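Long-range contact in antifreeze protein (Uncultured bacterium, PDB 6EIO), which probably binds ice crystals, as a bacterial antifreeze protein whose beta-solenoid meets ice through two faces: residues Thr45-Thr50 with Thr220-Thr225. Residues are numbered along the deposited sequence; the frame is centred on the assembly and turned at random.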
loop_
_atom_site.group_PDB
_atom_site.type_symbol
_atom_site.label_atom_id
_atom_site.label_comp_id
_atom_site.label_asym_id
_atom_site.label_seq_id
_atom_site.Cartn_x
_atom_site.Cartn_y
_atom_site.Cartn_z
ATOM N N THR A 45 16.430 -2.199 -3.531
ATOM C CA THR A 45 17.608 -2.166 -2.678
ATOM C C THR A 45 17.192 -2.522 -1.266
ATOM O O THR A 45 16.274 -1.915 -0.721
ATOM C CB THR A 45 18.273 -0.775 -2.677
ATOM O OG1 THR A 45 18.671 -0.421 -4.002
ATOM C CG2 THR A 45 19.508 -0.750 -1.792
ATOM N N ASN A 46 17.891 -3.471 -0.667
ATOM C CA ASN A 46 17.646 -3.880 0.696
ATOM C C ASN A 46 18.928 -3.818 1.511
ATOM O O ASN A 46 20.015 -4.142 1.032
ATOM C CB ASN A 46 17.134 -5.304 0.750
ATOM C CG ASN A 46 16.935 -5.742 2.162
ATOM O OD1 ASN A 46 16.072 -5.194 2.852
ATOM N ND2 ASN A 46 17.790 -6.652 2.644
ATOM N N THR A 47 18.750 -3.457 2.783
ATOM C CA THR A 47 19.766 -3.485 3.820
ATOM C C THR A 47 19.268 -4.355 4.976
ATOM O O THR A 47 18.134 -4.178 5.449
ATOM C CB THR A 47 20.012 -2.021 4.310
ATOM O OG1 THR A 47 20.461 -1.239 3.186
ATOM C CG2 THR A 47 21.047 -1.975 5.420
ATOM N N GLY A 48 20.115 -5.268 5.449
ATOM C CA GLY A 48 19.803 -6.021 6.644
ATOM C C GLY A 48 18.712 -7.078 6.492
ATOM O O GLY A 48 18.322 -7.459 5.402
ATOM N N ALA A 49 18.257 -7.646 7.626
ATOM C CA ALA A 49 17.487 -8.911 7.664
ATOM C C ALA A 49 15.983 -8.781 7.355
ATOM O O ALA A 49 15.126 -9.336 8.059
ATOM C CB ALA A 49 17.661 -9.593 9.026
ATOM N N THR A 50 15.664 -8.030 6.315
ATOM C CA THR A 50 14.314 -7.965 5.804
ATOM C C THR A 50 13.804 -9.361 5.500
ATOM O O THR A 50 14.551 -10.222 5.031
ATOM C CB THR A 50 14.323 -7.112 4.539
ATOM O OG1 THR A 50 14.596 -5.765 4.944
ATOM C CG2 THR A 50 13.008 -7.158 3.748
ATOM N N THR A 220 12.948 0.550 -1.669
ATOM C CA THR A 220 14.088 0.525 -0.766
ATOM C C THR A 220 13.609 0.021 0.592
ATOM O O THR A 220 12.592 0.490 1.103
ATOM C CB THR A 220 14.705 1.923 -0.643
ATOM O OG1 THR A 220 15.096 2.386 -1.937
ATOM C CG2 THR A 220 15.915 1.939 0.268
ATOM N N MET A 221 14.350 -0.932 1.152
ATOM C CA MET A 221 13.975 -1.612 2.375
ATOM C C MET A 221 15.168 -1.662 3.321
ATOM O O MET A 221 16.326 -1.744 2.892
ATOM C CB MET A 221 13.485 -3.044 2.041
ATOM C CG MET A 221 12.159 -3.071 1.282
ATOM S SD MET A 221 11.790 -4.688 0.555
ATOM C CE MET A 221 13.024 -4.726 -0.730
ATOM N N GLU A 222 14.876 -1.634 4.614
ATOM C CA GLU A 222 15.901 -1.822 5.637
ATOM C C GLU A 222 15.266 -2.562 6.816
ATOM O O GLU A 222 14.417 -2.028 7.527
ATOM C CB GLU A 222 16.509 -0.484 6.054
ATOM C CG GLU A 222 17.622 -0.666 7.071
ATOM C CD GLU A 222 18.585 0.511 7.234
ATOM O OE1 GLU A 222 18.422 1.543 6.567
ATOM O OE2 GLU A 222 19.511 0.347 8.058
ATOM N N GLY A 223 15.664 -3.817 7.010
ATOM C CA GLY A 223 15.177 -4.582 8.146
ATOM C C GLY A 223 13.669 -4.628 8.297
ATOM O O GLY A 223 13.157 -4.502 9.411
ATOM N N ASN A 224 12.945 -4.845 7.202
ATOM C CA ASN A 224 11.493 -4.786 7.240
ATOM C C ASN A 224 10.855 -6.167 7.298
ATOM O O ASN A 224 11.465 -7.174 6.941
ATOM C CB ASN A 224 10.970 -4.055 5.999
ATOM C CG ASN A 224 11.551 -2.677 5.886
ATOM O OD1 ASN A 224 12.229 -2.353 4.907
ATOM N ND2 ASN A 224 11.304 -1.867 6.913
ATOM N N THR A 225 9.583 -6.193 7.702
ATOM C CA THR A 225 8.765 -7.392 7.602
ATOM C C THR A 225 7.591 -7.101 6.681
ATOM O O THR A 225 6.803 -6.194 6.949
ATOM C CB THR A 225 8.237 -7.818 8.969
ATOM O OG1 THR A 225 9.355 -7.984 9.827
ATOM C CG2 THR A 225 7.417 -9.110 8.870
HETATM O O HOH W 1 18.373 -0.084 2.091
HETATM O O HOH W 2 13.192 -7.988 9.337
#
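T50 sets its OG1 anti to its carbonyl carbon, beside the backbone N (chi1 -69°), where it meets the backbone of N224, while N46 swings CG anti to its backbone N (chi1 178°) and brings OD1 to that same hydroxyl. The N-H of N224 reaches T50 OG1 at 2.9 Å in a nearly straight bond, and OG1 donates to N46 OD1 at 2.6 Å, with the hydroxyl lying 16° off the carbonyl plane of N46. N46 OD1 also lies 3.5 Å from M221 CB, and its ND2 is held by G48 O and by G66 O. Upstream, strands 43-47 and 219-222 run parallel: M221 N bonds T45 O, M221 O takes T47 N at 3.0 Å, and G223 N bonds T47 O. On the face carrying T47 and E222 the two side chains lie side by side, T47 CG2 3.8 Å from E222 OE2, and a water joins T47 OG1 to M221 O. An alanine in place of T50 would probably leave the N224 N-H and N46 OD1 without the hydroxyl that links them. Strands 43-47 and 219-222, neighbours in the beta-solenoid though far apart in sequence, are thus joined by backbone bonds continuing into the turn, and there by a buried hydroxyl that accepts from the N224 N-H and donates to the N46 amide, whose NH2 is taken up by carbonyls.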